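Long-range contact in TatD-related deoxyribonuclease (Thermotoga maritima, PDB 1J6O), which is probably a metal-dependent deoxyribonuclease of the TatD family that hydrolyses ester bonds in DNA: residues A[13-25]-A[208-220]. Sequence-based numbering, arbitrary orientation.
Sequences MVDTHAHLHFHQF and YIVLETDCPFLPP
With CG of D15 anti to the backbone N (chi1 -175°), its carboxylate reaches T213, whose OG1 lies between its own backbone N and carbonyl carbon (chi1 58°) and gives D15 OD2 a very short hydrogen bond, 2.5 Å. The other oxygen, D15 OD1, takes T213 N at 2.9 Å on one face of the carboxylate plane and H17 N, closing an Asx turn, on the opposite face. T213 OG1 in turn accepts from C215 N, an ST turn; the buried D15 carboxylate thus ties the end of strand 13-15 to the loop that follows 209-211. Cutting D15 back to an alanine would probably leave T213 OG1, T213 N and H17 N without their acceptor and the corner at T16 and H17 less firmly held. At that corner T16 grips L211 O twice, through its backbone N and, at 2.6 Å, through OG1, from opposite faces of the carbonyl plane. A water bridges V14 O and L211 N. D214 N bonds H17 O at 2.7 Å, and H19 NE2 meets D214 OD1 at 2.9 Å, the oxygen lying close to the imidazole plane. H17, H19 and D214 are predicted ligands of one divalent metal, with E103, which bonds H17 NE2; E212 bonds H164, a predicted ligand of the second. Farther out, F22 CD2 packs on P216 CD at 3.7 Å, and F217 CZ comes to the edge of the F22 ring, the two side chains crossing at about a right angle with their ring planes oblique. This is the C-terminal mouth of a TIM-like barrel, where first strand meets last; the axes of segments 13-15 and 209-211 cross at 82°. Strand 41-47 pairs with 13-18, and helices 233-244 and 248-264 pack against M13 and L211.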
loop_
_atom_site.group_PDB
_atom_site.type_symbol
_atom_site.label_atom_id
_atom_site.label_comp_id
_atom_site.label_asym_id
_atom_site.label_seq_id
_atom_site.Cartn_x
_atom_site.Cartn_y
_atom_site.Cartn_z
HETATM N N MSE A 13 8.721 -11.838 -4.405
HETATM C CA MSE A 13 7.534 -11.159 -3.900
HETATM C C MSE A 13 7.904 -9.728 -3.578
HETATM O O MSE A 13 9.052 -9.433 -3.260
HETATM C CB MSE A 13 7.033 -11.835 -2.633
HETATM C CG MSE A 13 6.788 -13.321 -2.820
HETATM SE SE MSE A 13 6.293 -13.990 -1.095
HETATM C CE MSE A 13 4.681 -12.994 -1.011
ATOM N N VAL A 14 6.923 -8.836 -3.653
ATOM C CA VAL A 14 7.156 -7.426 -3.348
ATOM C C VAL A 14 6.130 -7.013 -2.304
ATOM O O VAL A 14 4.943 -7.335 -2.449
ATOM C CB VAL A 14 6.949 -6.517 -4.580
ATOM C CG1 VAL A 14 7.006 -5.027 -4.140
ATOM C CG2 VAL A 14 8.034 -6.815 -5.629
ATOM N N ASP A 15 6.570 -6.367 -1.227
ATOM C CA ASP A 15 5.604 -5.930 -0.197
ATOM C C ASP A 15 5.347 -4.470 -0.544
ATOM O O ASP A 15 6.210 -3.617 -0.309
ATOM C CB ASP A 15 6.204 -5.988 1.210
ATOM C CG ASP A 15 5.183 -5.658 2.295
ATOM O OD1 ASP A 15 4.083 -5.131 1.976
ATOM O OD2 ASP A 15 5.507 -5.921 3.473
ATOM N N THR A 16 4.165 -4.164 -1.068
ATOM C CA THR A 16 3.851 -2.770 -1.440
ATOM C C THR A 16 3.327 -1.872 -0.323
ATOM O O THR A 16 2.950 -0.717 -0.576
ATOM C CB THR A 16 2.833 -2.717 -2.613
ATOM O OG1 THR A 16 1.624 -3.363 -2.203
ATOM C CG2 THR A 16 3.377 -3.424 -3.856
ATOM N N HIS A 17 3.304 -2.372 0.913
ATOM C CA HIS A 17 2.816 -1.541 1.997
ATOM C C HIS A 17 3.404 -1.999 3.314
ATOM O O HIS A 17 2.824 -2.853 3.990
ATOM C CB HIS A 17 1.273 -1.609 2.064
ATOM C CG HIS A 17 0.638 -0.411 2.703
ATOM N ND1 HIS A 17 0.103 0.624 1.966
ATOM C CD2 HIS A 17 0.450 -0.083 4.003
ATOM C CE1 HIS A 17 -0.396 1.537 2.788
ATOM N NE2 HIS A 17 -0.198 1.130 4.029
ATOM N N ALA A 18 4.542 -1.430 3.701
ATOM C CA ALA A 18 5.164 -1.818 4.961
ATOM C C ALA A 18 5.400 -0.586 5.873
ATOM O O ALA A 18 5.414 0.532 5.385
ATOM C CB ALA A 18 6.472 -2.462 4.655
ATOM N N HIS A 19 5.573 -0.803 7.181
ATOM C CA HIS A 19 5.828 0.297 8.134
ATOM C C HIS A 19 6.964 -0.248 9.005
ATOM O O HIS A 19 6.813 -0.394 10.254
ATOM C CB HIS A 19 4.605 0.549 9.041
ATOM C CG HIS A 19 3.335 0.818 8.290
ATOM N ND1 HIS A 19 3.105 2.003 7.625
ATOM C CD2 HIS A 19 2.204 0.079 8.150
ATOM C CE1 HIS A 19 1.882 1.990 7.118
ATOM N NE2 HIS A 19 1.312 0.836 7.428
ATOM N N LEU A 20 8.104 -0.505 8.377
ATOM C CA LEU A 20 9.259 -1.054 9.084
ATOM C C LEU A 20 9.878 -0.131 10.109
ATOM O O LEU A 20 10.624 -0.579 10.996
ATOM C CB LEU A 20 10.305 -1.512 8.058
ATOM C CG LEU A 20 9.850 -2.715 7.216
ATOM C CD1 LEU A 20 10.719 -2.859 5.940
ATOM C CD2 LEU A 20 9.937 -3.968 8.070
ATOM N N HIS A 21 9.546 1.147 9.999
ATOM C CA HIS A 21 10.067 2.146 10.916
ATOM C C HIS A 21 9.239 2.268 12.192
ATOM O O HIS A 21 9.602 3.048 13.081
ATOM C CB HIS A 21 10.174 3.507 10.219
ATOM C CG HIS A 21 8.875 3.995 9.664
ATOM N ND1 HIS A 21 8.180 3.307 8.686
ATOM C CD2 HIS A 21 8.094 5.046 10.023
ATOM C CE1 HIS A 21 7.021 3.909 8.473
ATOM N NE2 HIS A 21 6.943 4.966 9.275
ATOM N N PHE A 22 8.133 1.524 12.297
ATOM C CA PHE A 22 7.307 1.588 13.492
ATOM C C PHE A 22 8.087 0.968 14.644
ATOM O O PHE A 22 9.000 0.141 14.426
ATOM C CB PHE A 22 5.985 0.857 13.294
ATOM C CG PHE A 22 4.964 1.639 12.492
ATOM C CD1 PHE A 22 5.309 2.823 11.831
ATOM C CD2 PHE A 22 3.630 1.210 12.446
ATOM C CE1 PHE A 22 4.337 3.578 11.137
ATOM C CE2 PHE A 22 2.658 1.969 11.747
ATOM C CZ PHE A 22 3.021 3.145 11.103
ATOM N N HIS A 23 7.739 1.367 15.867
ATOM C CA HIS A 23 8.434 0.847 17.038
ATOM C C HIS A 23 8.398 -0.671 17.248
ATOM O O HIS A 23 9.254 -1.215 17.964
ATOM C CB HIS A 23 7.945 1.591 18.296
ATOM C CG HIS A 23 6.663 1.070 18.862
ATOM N ND1 HIS A 23 6.597 -0.064 19.645
ATOM C CD2 HIS A 23 5.396 1.547 18.784
ATOM C CE1 HIS A 23 5.346 -0.263 20.026
ATOM N NE2 HIS A 23 4.598 0.701 19.520
ATOM N N GLN A 24 7.429 -1.359 16.653
ATOM C CA GLN A 24 7.356 -2.808 16.814
ATOM C C GLN A 24 8.571 -3.509 16.171
ATOM O O GLN A 24 8.816 -4.675 16.399
ATOM C CB GLN A 24 6.056 -3.368 16.214
ATOM C CG GLN A 24 4.812 -3.054 17.044
ATOM C CD GLN A 24 4.246 -1.694 16.745
ATOM O OE1 GLN A 24 4.761 -0.963 15.903
ATOM N NE2 GLN A 24 3.165 -1.342 17.435
ATOM N N PHE A 25 9.347 -2.781 15.388
ATOM C CA PHE A 25 10.521 -3.360 14.737
ATOM C C PHE A 25 11.814 -2.801 15.344
ATOM O O PHE A 25 12.887 -3.021 14.792
ATOM C CB PHE A 25 10.527 -3.004 13.251
ATOM C CG PHE A 25 9.549 -3.790 12.446
ATOM C CD1 PHE A 25 9.798 -5.135 12.160
ATOM C CD2 PHE A 25 8.346 -3.219 12.056
ATOM C CE1 PHE A 25 8.820 -5.921 11.487
ATOM C CE2 PHE A 25 7.370 -3.969 11.390
ATOM C CZ PHE A 25 7.605 -5.333 11.102
ATOM N N TYR A 208 -4.714 -7.312 -11.795
ATOM C CA TYR A 208 -5.019 -6.135 -10.985
ATOM C C TYR A 208 -4.672 -6.153 -9.512
ATOM O O TYR A 208 -5.209 -5.365 -8.752
ATOM C CB TYR A 208 -6.508 -5.834 -11.132
ATOM C CG TYR A 208 -6.897 -5.660 -12.576
ATOM C CD1 TYR A 208 -6.345 -4.629 -13.331
ATOM C CD2 TYR A 208 -7.752 -6.563 -13.207
ATOM C CE1 TYR A 208 -6.618 -4.497 -14.694
ATOM C CE2 TYR A 208 -8.037 -6.437 -14.585
ATOM C CZ TYR A 208 -7.458 -5.403 -15.309
ATOM O OH TYR A 208 -7.690 -5.249 -16.655
ATOM N N ILE A 209 -3.763 -7.012 -9.102
ATOM C CA ILE A 209 -3.436 -7.036 -7.686
ATOM C C ILE A 209 -1.947 -7.004 -7.351
ATOM O O ILE A 209 -1.113 -7.414 -8.149
ATOM C CB ILE A 209 -3.995 -8.306 -7.024
ATOM C CG1 ILE A 209 -3.398 -9.529 -7.695
ATOM C CG2 ILE A 209 -5.534 -8.378 -7.172
ATOM C CD1 ILE A 209 -3.720 -10.834 -6.999
ATOM N N VAL A 210 -1.627 -6.464 -6.175
ATOM C CA VAL A 210 -0.248 -6.419 -5.722
ATOM C C VAL A 210 -0.352 -6.966 -4.302
ATOM O O VAL A 210 -1.443 -6.977 -3.714
ATOM C CB VAL A 210 0.376 -5.025 -5.679
ATOM C CG1 VAL A 210 0.725 -4.583 -7.093
ATOM C CG2 VAL A 210 -0.562 -4.050 -4.944
ATOM N N LEU A 211 0.759 -7.453 -3.764
ATOM C CA LEU A 211 0.755 -8.005 -2.409
ATOM C C LEU A 211 1.191 -6.957 -1.402
ATOM O O LEU A 211 1.849 -5.963 -1.752
ATOM C CB LEU A 211 1.761 -9.146 -2.306
ATOM C CG LEU A 211 1.750 -10.224 -3.383
ATOM C CD1 LEU A 211 3.058 -11.013 -3.287
ATOM C CD2 LEU A 211 0.536 -11.143 -3.190
ATOM N N GLU A 212 0.813 -7.165 -0.148
ATOM C CA GLU A 212 1.215 -6.230 0.877
ATOM C C GLU A 212 1.061 -6.928 2.221
ATOM O O GLU A 212 0.358 -7.944 2.328
ATOM C CB GLU A 212 0.337 -4.986 0.856
ATOM C CG GLU A 212 -1.052 -5.192 1.480
ATOM C CD GLU A 212 -1.827 -3.894 1.529
ATOM O OE1 GLU A 212 -2.270 -3.467 0.452
ATOM O OE2 GLU A 212 -1.957 -3.289 2.630
ATOM N N THR A 213 1.767 -6.419 3.229
ATOM C CA THR A 213 1.668 -6.994 4.557
ATOM C C THR A 213 1.048 -5.970 5.497
ATOM O O THR A 213 0.333 -6.339 6.424
ATOM C CB THR A 213 3.042 -7.311 5.212
ATOM O OG1 THR A 213 3.820 -6.100 5.291
ATOM C CG2 THR A 213 3.792 -8.379 4.443
ATOM N N ASP A 214 1.299 -4.686 5.243
ATOM C CA ASP A 214 0.807 -3.620 6.094
ATOM C C ASP A 214 1.490 -3.889 7.464
ATOM O O ASP A 214 0.980 -3.509 8.523
ATOM C CB ASP A 214 -0.725 -3.651 6.236
ATOM C CG ASP A 214 -1.284 -2.340 6.796
ATOM O OD1 ASP A 214 -0.569 -1.298 6.766
ATOM O OD2 ASP A 214 -2.453 -2.351 7.258
ATOM N N CYS A 215 2.660 -4.543 7.444
ATOM C CA CYS A 215 3.360 -4.837 8.710
ATOM C C CYS A 215 3.590 -3.534 9.501
ATOM O O CYS A 215 3.896 -2.497 8.914
ATOM C CB CYS A 215 4.684 -5.564 8.435
ATOM S SG CYS A 215 5.936 -4.648 7.496
ATOM N N PRO A 216 3.563 -3.597 10.844
ATOM C CA PRO A 216 3.343 -4.799 11.670
ATOM C C PRO A 216 1.913 -5.299 11.801
ATOM O O PRO A 216 1.663 -6.276 12.506
ATOM C CB PRO A 216 3.880 -4.361 13.022
ATOM C CG PRO A 216 3.323 -2.918 13.108
ATOM C CD PRO A 216 3.689 -2.389 11.691
ATOM N N PHE A 217 0.976 -4.654 11.134
ATOM C CA PHE A 217 -0.423 -5.066 11.233
ATOM C C PHE A 217 -0.903 -6.278 10.393
ATOM O O PHE A 217 -0.202 -6.716 9.481
ATOM C CB PHE A 217 -1.348 -3.914 10.828
ATOM C CG PHE A 217 -1.008 -2.578 11.421
ATOM C CD1 PHE A 217 -0.906 -2.401 12.791
ATOM C CD2 PHE A 217 -0.753 -1.498 10.571
ATOM C CE1 PHE A 217 -0.538 -1.153 13.331
ATOM C CE2 PHE A 217 -0.391 -0.268 11.087
ATOM C CZ PHE A 217 -0.279 -0.089 12.471
ATOM N N LEU A 218 -2.070 -6.798 10.775
ATOM C CA LEU A 218 -2.720 -7.901 10.088
ATOM C C LEU A 218 -1.907 -9.062 9.545
ATOM O O LEU A 218 -1.797 -9.256 8.315
ATOM C CB LEU A 218 -3.483 -7.293 8.921
ATOM C CG LEU A 218 -4.364 -6.091 9.261
ATOM C CD1 LEU A 218 -4.794 -5.333 7.980
ATOM C CD2 LEU A 218 -5.575 -6.597 10.006
ATOM N N PRO A 219 -1.362 -9.890 10.430
ATOM C CA PRO A 219 -0.540 -11.049 10.084
ATOM C C PRO A 219 -1.408 -12.105 9.414
ATOM O O PRO A 219 -2.625 -12.100 9.609
ATOM C CB PRO A 219 -0.024 -11.477 11.433
ATOM C CG PRO A 219 -1.180 -11.090 12.406
ATOM C CD PRO A 219 -1.492 -9.719 11.887
ATOM N N PRO A 220 -0.814 -12.958 8.548
ATOM C CA PRO A 220 -1.646 -13.985 7.910
ATOM C C PRO A 220 -2.009 -15.045 8.951
ATOM O O PRO A 220 -1.344 -15.162 9.994
ATOM C CB PRO A 220 -0.764 -14.525 6.772
ATOM C CG PRO A 220 0.619 -14.235 7.212
ATOM C CD PRO A 220 0.524 -12.895 7.925
HETATM O O HOH W 1 3.349 -7.104 -4.853
#